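Local coordinates for uncharacterized protein MG296 homolog (PDB 2I15), which is of unknown function, an all-alpha Mg296-family protein from Mycoplasma pneumoniae whose crystal assembly holds three copies of the chain, at residues L46-D51 with T104-A109; E73-L78 with Q97-A102. One frame throughout, in Å; residues are numbered along the deposited sequence.

In the fold
From the N terminus, helices 9-23 and 27-41 come first, and the chain then runs into the loop that carries residues 46-51. Contact 1 closes a long excursion, bringing this loop against residues 104-109 of helix 92-113, 53 residues further on. Nested inside that excursion, contact 2 closes a shorter one: the last turn of helix 57-75 and the turn after it, residues 73-78, meet residues 97-102 of the same helix 92-113. The two centres lie about 15 Å apart. Helix 92-113 thus serves both contacts, joining the loop before helix 57-75 and that helix's C-terminal end, and both contacts also touch the second subunit.

Contact 1: residues L46-D51 with T104-A109; sequences LIYEDD and TLFISA
Leu105, in the helical segment 104-109, turns its side chain toward the loop segment 46-51 and meets the carboxylate end of Glu49 loosely, with Leu105 CB 4.4 Å from Glu49 OE2. The same leucine also packs on Cys37 of the second subunit. The next residue, Phe106, makes the larger part of the helix's share of the contact, against Tyr48. Its CG stands anti to the backbone N (chi1 -172°), which extends the ring from the helix toward Tyr48. The two rings form an offset edge-to-face pair, Tyr48 presenting its edge to the face of Phe106, with centroids 5.6 Å apart and planes at 90°. The closest atoms are Tyr48 CD2 and Phe106 CD1, 3.7 Å apart; one bond further out, Tyr48 CE2 lies 4.1 Å from Phe106 CD1. Tyr48 brings this edge round although its CB does not point at the helix. One face of its ring is covered from within the loop by Ile47 CG2, 3.4 Å above the plane and over the ring centre. Phe68 of helix 57-75 meets both rings, nearly parallel to Tyr48 and edge-to-face with Phe106, and Phe30 of the second subunit makes another edge-to-face pair with Phe106. Beyond Phe106, Ser108 OG is hydrogen-bonded to His122, which ties this part of the helix to helix 120-128. The loop and helix thus meet in an aromatic cluster that continues across a subunit interface. Between the two segments, the chemistry is almost wholly apolar and aromatic: ring packing joins them, while the Tyr48 hydroxyl, on a buried residue, makes a weak hydrogen bond to Leu64 O, its polar end turned to helix 57-75 and not to helix 92-113.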
ATOM      1  N   LEU A  46      -6.220   3.234  17.396  1.00 62.43           N
ATOM      2  CA  LEU A  46      -5.379   3.577  16.240  1.00 59.15           C
ATOM      3  C   LEU A  46      -4.335   4.615  16.638  1.00 56.05           C
ATOM      4  O   LEU A  46      -4.139   5.629  15.965  1.00 55.05           O
ATOM      5  CB  LEU A  46      -6.200   4.104  15.058  1.00 40.33           C
ATOM      6  CG  LEU A  46      -5.328   4.422  13.833  1.00 40.40           C
ATOM      7  CD1 LEU A  46      -4.140   3.448  13.747  1.00 38.20           C
ATOM      8  CD2 LEU A  46      -6.169   4.401  12.557  1.00 41.30           C
ATOM      9  N   ILE A  47      -3.647   4.321  17.734  1.00 42.96           N
ATOM     10  CA  ILE A  47      -2.627   5.190  18.299  1.00 41.03           C
ATOM     11  C   ILE A  47      -1.620   5.701  17.273  1.00 39.56           C
ATOM     12  O   ILE A  47      -1.134   6.813  17.412  1.00 40.80           O
ATOM     13  CB  ILE A  47      -1.879   4.448  19.467  1.00 45.15           C
ATOM     14  CG1 ILE A  47      -1.385   5.443  20.525  1.00 44.54           C
ATOM     15  CG2 ILE A  47      -0.670   3.692  18.938  1.00 43.68           C
ATOM     16  CD1 ILE A  47      -0.284   6.349  20.058  1.00 48.85           C
ATOM     17  N   TYR A  48      -1.340   4.919  16.228  1.00 39.59           N
ATOM     18  CA  TYR A  48      -0.334   5.297  15.220  1.00 37.86           C
ATOM     19  C   TYR A  48      -0.682   6.326  14.135  1.00 36.95           C
ATOM     20  O   TYR A  48       0.163   6.658  13.311  1.00 35.52           O
ATOM     21  CB  TYR A  48       0.224   4.035  14.548  1.00 35.87           C
ATOM     22  CG  TYR A  48       0.643   2.977  15.538  1.00 34.56           C
ATOM     23  CD1 TYR A  48      -0.137   1.843  15.737  1.00 36.16           C
ATOM     24  CD2 TYR A  48       1.795   3.132  16.311  1.00 34.99           C
ATOM     25  CE1 TYR A  48       0.203   0.883  16.695  1.00 36.94           C
ATOM     26  CE2 TYR A  48       2.148   2.186  17.273  1.00 35.68           C
ATOM     27  CZ  TYR A  48       1.346   1.068  17.453  1.00 37.56           C
ATOM     28  OH  TYR A  48       1.658   0.158  18.433  1.00 42.30           O
ATOM     29  N   GLU A  49      -1.909   6.830  14.133  1.00 29.57           N
ATOM     30  CA  GLU A  49      -2.323   7.840  13.154  1.00 32.34           C
ATOM     31  C   GLU A  49      -2.927   8.967  13.958  1.00 33.71           C
ATOM     32  O   GLU A  49      -3.345  10.007  13.437  1.00 32.02           O
ATOM     33  CB  GLU A  49      -3.402   7.286  12.239  1.00 44.99           C
ATOM     34  CG  GLU A  49      -2.972   5.996  11.590  1.00 47.87           C
ATOM     35  CD  GLU A  49      -2.592   6.211  10.162  1.00 48.50           C
ATOM     36  OE1 GLU A  49      -3.496   6.121   9.304  1.00 50.54           O
ATOM     37  OE2 GLU A  49      -1.406   6.508   9.907  1.00 49.52           O
ATOM     38  N   ASP A  50      -2.990   8.703  15.250  1.00 32.16           N
ATOM     39  CA  ASP A  50      -3.562   9.590  16.210  1.00 34.46           C
ATOM     40  C   ASP A  50      -2.746  10.820  16.399  1.00 35.94           C
ATOM     41  O   ASP A  50      -1.581  10.712  16.815  1.00 34.09           O
ATOM     42  CB  ASP A  50      -3.676   8.859  17.556  1.00 63.82           C
ATOM     43  CG  ASP A  50      -4.968   9.131  18.258  1.00 65.31           C
ATOM     44  OD1 ASP A  50      -5.284  10.313  18.509  1.00 68.60           O
ATOM     45  OD2 ASP A  50      -5.666   8.144  18.566  1.00 65.85           O
ATOM     46  N   ASP A  51      -3.313  11.987  16.077  1.00 69.17           N
ATOM     47  CA  ASP A  51      -2.558  13.173  16.400  1.00 71.82           C
ATOM     48  C   ASP A  51      -2.706  12.768  17.853  1.00 72.95           C
ATOM     49  O   ASP A  51      -3.810  12.732  18.417  1.00 75.30           O
ATOM     50  CB  ASP A  51      -3.305  14.476  16.114  1.00134.71           C
ATOM     51  CG  ASP A  51      -2.480  15.684  16.454  1.00139.48           C
ATOM     52  OD1 ASP A  51      -3.035  16.805  16.480  1.00142.14           O
ATOM     53  OD2 ASP A  51      -1.271  15.517  16.704  1.00139.62           O
ATOM     54  N   THR A 104       3.689   2.494   9.034  1.00 26.29           N
ATOM     55  CA  THR A 104       4.390   3.285   8.023  1.00 26.92           C
ATOM     56  C   THR A 104       4.850   4.685   8.479  1.00 26.82           C
ATOM     57  O   THR A 104       6.024   5.037   8.342  1.00 23.87           O
ATOM     58  CB  THR A 104       3.498   3.389   6.753  1.00 28.04           C
ATOM     59  OG1 THR A 104       4.154   2.749   5.651  1.00 30.81           O
ATOM     60  CG2 THR A 104       3.229   4.834   6.391  1.00 26.44           C
ATOM     61  N   LEU A 105       3.922   5.469   9.024  1.00 23.13           N
ATOM     62  CA  LEU A 105       4.210   6.825   9.477  1.00 23.63           C
ATOM     63  C   LEU A 105       5.141   6.771  10.695  1.00 24.08           C
ATOM     64  O   LEU A 105       6.025   7.613  10.860  1.00 21.23           O
ATOM     65  CB  LEU A 105       2.899   7.530   9.839  1.00 33.04           C
ATOM     66  CG  LEU A 105       2.762   9.053   9.970  1.00 33.95           C
ATOM     67  CD1 LEU A 105       3.862   9.618  10.830  1.00 38.34           C
ATOM     68  CD2 LEU A 105       2.774   9.675   8.615  1.00 32.92           C
ATOM     69  N   PHE A 106       4.932   5.754  11.531  1.00 22.01           N
ATOM     70  CA  PHE A 106       5.720   5.503  12.737  1.00 19.48           C
ATOM     71  C   PHE A 106       7.164   5.211  12.328  1.00 19.13           C
ATOM     72  O   PHE A 106       8.110   5.746  12.903  1.00 18.79           O
ATOM     73  CB  PHE A 106       5.152   4.280  13.454  1.00 22.15           C
ATOM     74  CG  PHE A 106       5.750   4.018  14.810  1.00 23.95           C
ATOM     75  CD1 PHE A 106       5.202   4.587  15.951  1.00 22.49           C
ATOM     76  CD2 PHE A 106       6.852   3.186  14.943  1.00 24.76           C
ATOM     77  CE1 PHE A 106       5.739   4.324  17.205  1.00 24.05           C
ATOM     78  CE2 PHE A 106       7.400   2.919  16.198  1.00 25.53           C
ATOM     79  CZ  PHE A 106       6.838   3.491  17.322  1.00 25.23           C
ATOM     80  N   ILE A 107       7.316   4.374  11.309  1.00 30.46           N
ATOM     81  CA  ILE A 107       8.624   3.963  10.817  1.00 30.95           C
ATOM     82  C   ILE A 107       9.475   5.086  10.214  1.00 32.68           C
ATOM     83  O   ILE A 107      10.701   5.076  10.361  1.00 33.56           O
ATOM     84  CB  ILE A 107       8.436   2.823   9.824  1.00 26.81           C
ATOM     85  CG1 ILE A 107       7.823   1.631  10.576  1.00 24.58           C
ATOM     86  CG2 ILE A 107       9.776   2.434   9.182  1.00 27.43           C
ATOM     87  CD1 ILE A 107       7.369   0.528   9.691  1.00 27.82           C
ATOM     88  N   SER A 108       8.838   6.051   9.544  1.00 25.47           N
ATOM     89  CA  SER A 108       9.568   7.175   8.944  1.00 25.41           C
ATOM     90  C   SER A 108      10.109   8.070  10.049  1.00 25.72           C
ATOM     91  O   SER A 108      11.248   8.527   9.983  1.00 25.05           O
ATOM     92  CB  SER A 108       8.659   8.007   8.035  1.00 35.65           C
ATOM     93  OG  SER A 108       8.283   7.283   6.881  1.00 34.93           O
ATOM     94  N   ALA A 109       9.283   8.326  11.062  1.00 39.00           N
ATOM     95  CA  ALA A 109       9.681   9.155  12.200  1.00 38.77           C
ATOM     96  C   ALA A 109      10.929   8.545  12.833  1.00 39.27           C
ATOM     97  O   ALA A 109      11.911   9.237  13.124  1.00 41.77           O
ATOM     98  CB  ALA A 109       8.571   9.208  13.219  1.00 16.78           C
TER

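Contact 2: residues E73-L78 with Q97-A102; sequences EVVKQL and QSFYEA
A helix-to-helix contact, made where helix 57-75 runs out, sets Val75 against one side of helix 92-113. Val75 points toward that helix and divides its two methyls between neighbouring residues. Val75 CG1 lies against the beta carbon of the serine, 3.6 Å from Ser98 CB, and Val75 CB follows at 3.9 Å from the same atom. Val75 CG2 reaches the next residue, 4.2 Å from Phe99 CB, near the plane of the phenylalanine ring and at its edge. A chi1 of -59° puts CG1 beside the backbone N and CG2 between that N and the carbonyl carbon, which spreads the two methyls over Ser98 and Phe99. Ser98 offers its carbon to the valine while its hydroxyl turns back to its own helix, where OG is hydrogen-bonded to Ser94 O. In this all-alpha fold Val75 is also the last helical residue of its segment: Lys76 leaves helical geometry, and Lys76 and Gln77 each centre an inverse gamma turn, the first marked by the Gln77 N to Val75 O hydrogen bond of 2.6 Å. The Phe99 side chain packs on Phe68, Ser71 and Ser72, further back along helix 57-75. Leu11 of the second subunit packs on Val75, and Leu14 of that subunit on Phe99.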
ATOM      1  N   GLU A  73      -1.217  -8.964  17.356  1.00 38.44           N
ATOM      2  CA  GLU A  73      -2.220  -9.977  17.632  1.00 41.81           C
ATOM      3  C   GLU A  73      -3.360  -9.948  16.617  1.00 41.75           C
ATOM      4  O   GLU A  73      -3.825 -10.995  16.175  1.00 42.30           O
ATOM      5  CB  GLU A  73      -2.767  -9.787  19.056  1.00 79.36           C
ATOM      6  CG  GLU A  73      -3.047 -11.073  19.835  1.00 83.54           C
ATOM      7  CD  GLU A  73      -4.492 -11.546  19.723  1.00 87.96           C
ATOM      8  OE1 GLU A  73      -5.401 -10.685  19.767  1.00 89.01           O
ATOM      9  OE2 GLU A  73      -4.725 -12.777  19.611  1.00 90.20           O
ATOM     10  N   VAL A  74      -3.806  -8.763  16.226  1.00 44.12           N
ATOM     11  CA  VAL A  74      -4.913  -8.698  15.285  1.00 45.85           C
ATOM     12  C   VAL A  74      -4.554  -9.025  13.845  1.00 46.34           C
ATOM     13  O   VAL A  74      -5.433  -9.417  13.078  1.00 48.41           O
ATOM     14  CB  VAL A  74      -5.626  -7.322  15.327  1.00 97.71           C
ATOM     15  CG1 VAL A  74      -6.178  -7.071  16.723  1.00 97.18           C
ATOM     16  CG2 VAL A  74      -4.670  -6.224  14.908  1.00 99.14           C
ATOM     17  N   VAL A  75      -3.288  -8.875  13.460  1.00 36.13           N
ATOM     18  CA  VAL A  75      -2.905  -9.181  12.078  1.00 36.27           C
ATOM     19  C   VAL A  75      -2.424 -10.606  11.863  1.00 39.67           C
ATOM     20  O   VAL A  75      -2.456 -11.094  10.739  1.00 38.50           O
ATOM     21  CB  VAL A  75      -1.800  -8.245  11.548  1.00 17.39           C
ATOM     22  CG1 VAL A  75      -2.270  -6.800  11.602  1.00 14.47           C
ATOM     23  CG2 VAL A  75      -0.520  -8.437  12.348  1.00 15.56           C
ATOM     24  N   LYS A  76      -1.975 -11.266  12.931  1.00 44.75           N
ATOM     25  CA  LYS A  76      -1.482 -12.640  12.820  1.00 49.81           C
ATOM     26  C   LYS A  76      -2.629 -13.608  12.602  1.00 52.35           C
ATOM     27  O   LYS A  76      -2.875 -14.475  13.433  1.00 51.12           O
ATOM     28  CB  LYS A  76      -0.728 -13.064  14.083  1.00 74.66           C
ATOM     29  CG  LYS A  76      -1.560 -12.992  15.348  1.00 76.09           C
ATOM     30  CD  LYS A  76      -1.205 -14.105  16.313  1.00 76.73           C
ATOM     31  CE  LYS A  76      -2.072 -14.020  17.561  1.00 76.31           C
ATOM     32  NZ  LYS A  76      -1.283 -14.256  18.800  1.00 77.29           N
ATOM     33  N   GLN A  77      -3.320 -13.484  11.475  1.00 65.88           N
ATOM     34  CA  GLN A  77      -4.422 -14.383  11.245  1.00 70.50           C
ATOM     35  C   GLN A  77      -4.035 -15.713  10.662  1.00 73.56           C
ATOM     36  O   GLN A  77      -4.595 -16.165   9.671  1.00 74.67           O
ATOM     37  CB  GLN A  77      -5.526 -13.729  10.427  1.00 87.74           C
ATOM     38  CG  GLN A  77      -5.130 -13.167   9.094  1.00 89.76           C
ATOM     39  CD  GLN A  77      -6.049 -12.023   8.717  1.00 91.29           C
ATOM     40  OE1 GLN A  77      -6.184 -11.667   7.546  1.00 91.94           O
ATOM     41  NE2 GLN A  77      -6.685 -11.428   9.726  1.00 90.77           N
ATOM     42  N   LEU A  78      -3.033 -16.311  11.299  1.00 66.26           N
ATOM     43  CA  LEU A  78      -2.562 -17.665  11.003  1.00 70.04           C
ATOM     44  C   LEU A  78      -3.411 -18.142  12.173  1.00 72.36           C
ATOM     45  O   LEU A  78      -3.708 -17.308  13.049  1.00 71.95           O
ATOM     46  CB  LEU A  78      -1.070 -17.815  11.353  1.00138.22           C
ATOM     47  CG  LEU A  78      -0.709 -18.240  12.787  1.00138.82           C
ATOM     48  CD1 LEU A  78       0.635 -18.973  12.806  1.00138.66           C
ATOM     49  CD2 LEU A  78      -0.688 -17.029  13.719  1.00138.55           C
ATOM     50  N   GLN A  97       2.702  -7.807   6.328  1.00 18.56           N
ATOM     51  CA  GLN A  97       2.426  -6.674   5.472  1.00 17.40           C
ATOM     52  C   GLN A  97       1.471  -5.757   6.227  1.00 15.60           C
ATOM     53  O   GLN A  97       1.684  -4.549   6.268  1.00 13.50           O
ATOM     54  CB  GLN A  97       1.827  -7.147   4.143  1.00 21.79           C
ATOM     55  CG  GLN A  97       1.679  -6.027   3.120  1.00 20.92           C
ATOM     56  CD  GLN A  97       3.016  -5.480   2.664  1.00 20.02           C
ATOM     57  OE1 GLN A  97       3.135  -4.300   2.355  1.00 16.71           O
ATOM     58  NE2 GLN A  97       4.027  -6.338   2.611  1.00 20.13           N
ATOM     59  N   SER A  98       0.454  -6.337   6.867  1.00 25.42           N
ATOM     60  CA  SER A  98      -0.537  -5.564   7.626  1.00 26.42           C
ATOM     61  C   SER A  98       0.043  -4.843   8.842  1.00 26.54           C
ATOM     62  O   SER A  98      -0.378  -3.734   9.156  1.00 27.45           O
ATOM     63  CB  SER A  98      -1.668  -6.472   8.080  1.00 24.69           C
ATOM     64  OG  SER A  98      -2.270  -7.101   6.961  1.00 30.29           O
ATOM     65  N   PHE A  99       0.993  -5.474   9.530  1.00 14.73           N
ATOM     66  CA  PHE A  99       1.645  -4.872  10.690  1.00 15.12           C
ATOM     67  C   PHE A  99       2.439  -3.648  10.217  1.00 15.70           C
ATOM     68  O   PHE A  99       2.432  -2.592  10.864  1.00 15.91           O
ATOM     69  CB  PHE A  99       2.620  -5.856  11.322  1.00 26.16           C
ATOM     70  CG  PHE A  99       3.227  -5.368  12.614  1.00 28.45           C
ATOM     71  CD1 PHE A  99       2.528  -5.485  13.810  1.00 27.76           C
ATOM     72  CD2 PHE A  99       4.513  -4.815  12.638  1.00 28.12           C
ATOM     73  CE1 PHE A  99       3.094  -5.070  15.017  1.00 27.98           C
ATOM     74  CE2 PHE A  99       5.088  -4.396  13.846  1.00 27.63           C
ATOM     75  CZ  PHE A  99       4.374  -4.523  15.034  1.00 26.28           C
ATOM     76  N   TYR A 100       3.092  -3.786   9.068  1.00 21.87           N
ATOM     77  CA  TYR A 100       3.884  -2.699   8.513  1.00 23.35           C
ATOM     78  C   TYR A 100       3.018  -1.566   7.968  1.00 23.39           C
ATOM     79  O   TYR A 100       3.274  -0.389   8.242  1.00 23.03           O
ATOM     80  CB  TYR A 100       4.785  -3.205   7.373  1.00 25.88           C
ATOM     81  CG  TYR A 100       5.413  -2.080   6.547  1.00 27.08           C
ATOM     82  CD1 TYR A 100       6.571  -1.423   6.974  1.00 26.29           C
ATOM     83  CD2 TYR A 100       4.825  -1.659   5.344  1.00 26.69           C
ATOM     84  CE1 TYR A 100       7.133  -0.384   6.219  1.00 27.70           C
ATOM     85  CE2 TYR A 100       5.375  -0.623   4.588  1.00 26.04           C
ATOM     86  CZ  TYR A 100       6.520   0.009   5.029  1.00 28.47           C
ATOM     87  OH  TYR A 100       7.063   1.023   4.262  1.00 26.50           O
ATOM     88  N   GLU A 101       2.013  -1.908   7.173  1.00 21.88           N
ATOM     89  CA  GLU A 101       1.183  -0.877   6.580  1.00 22.66           C
ATOM     90  C   GLU A 101       0.509   0.020   7.615  1.00 22.57           C
ATOM     91  O   GLU A 101       0.102   1.147   7.308  1.00 21.38           O
ATOM     92  CB  GLU A 101       0.165  -1.518   5.633  1.00 28.27           C
ATOM     93  CG  GLU A 101       0.822  -2.403   4.571  1.00 33.01           C
ATOM     94  CD  GLU A 101      -0.090  -2.730   3.412  1.00 34.10           C
ATOM     95  OE1 GLU A 101      -1.242  -3.135   3.674  1.00 36.53           O
ATOM     96  OE2 GLU A 101       0.353  -2.592   2.247  1.00 34.19           O
ATOM     97  N   ALA A 102       0.443  -0.459   8.853  1.00 26.15           N
ATOM     98  CA  ALA A 102      -0.156   0.310   9.944  1.00 25.01           C
ATOM     99  C   ALA A 102       0.902   1.173  10.645  1.00 25.41           C
ATOM    100  O   ALA A 102       0.575   2.179  11.263  1.00 25.81           O
ATOM    101  CB  ALA A 102      -0.813  -0.631  10.958  1.00 10.42           C
TER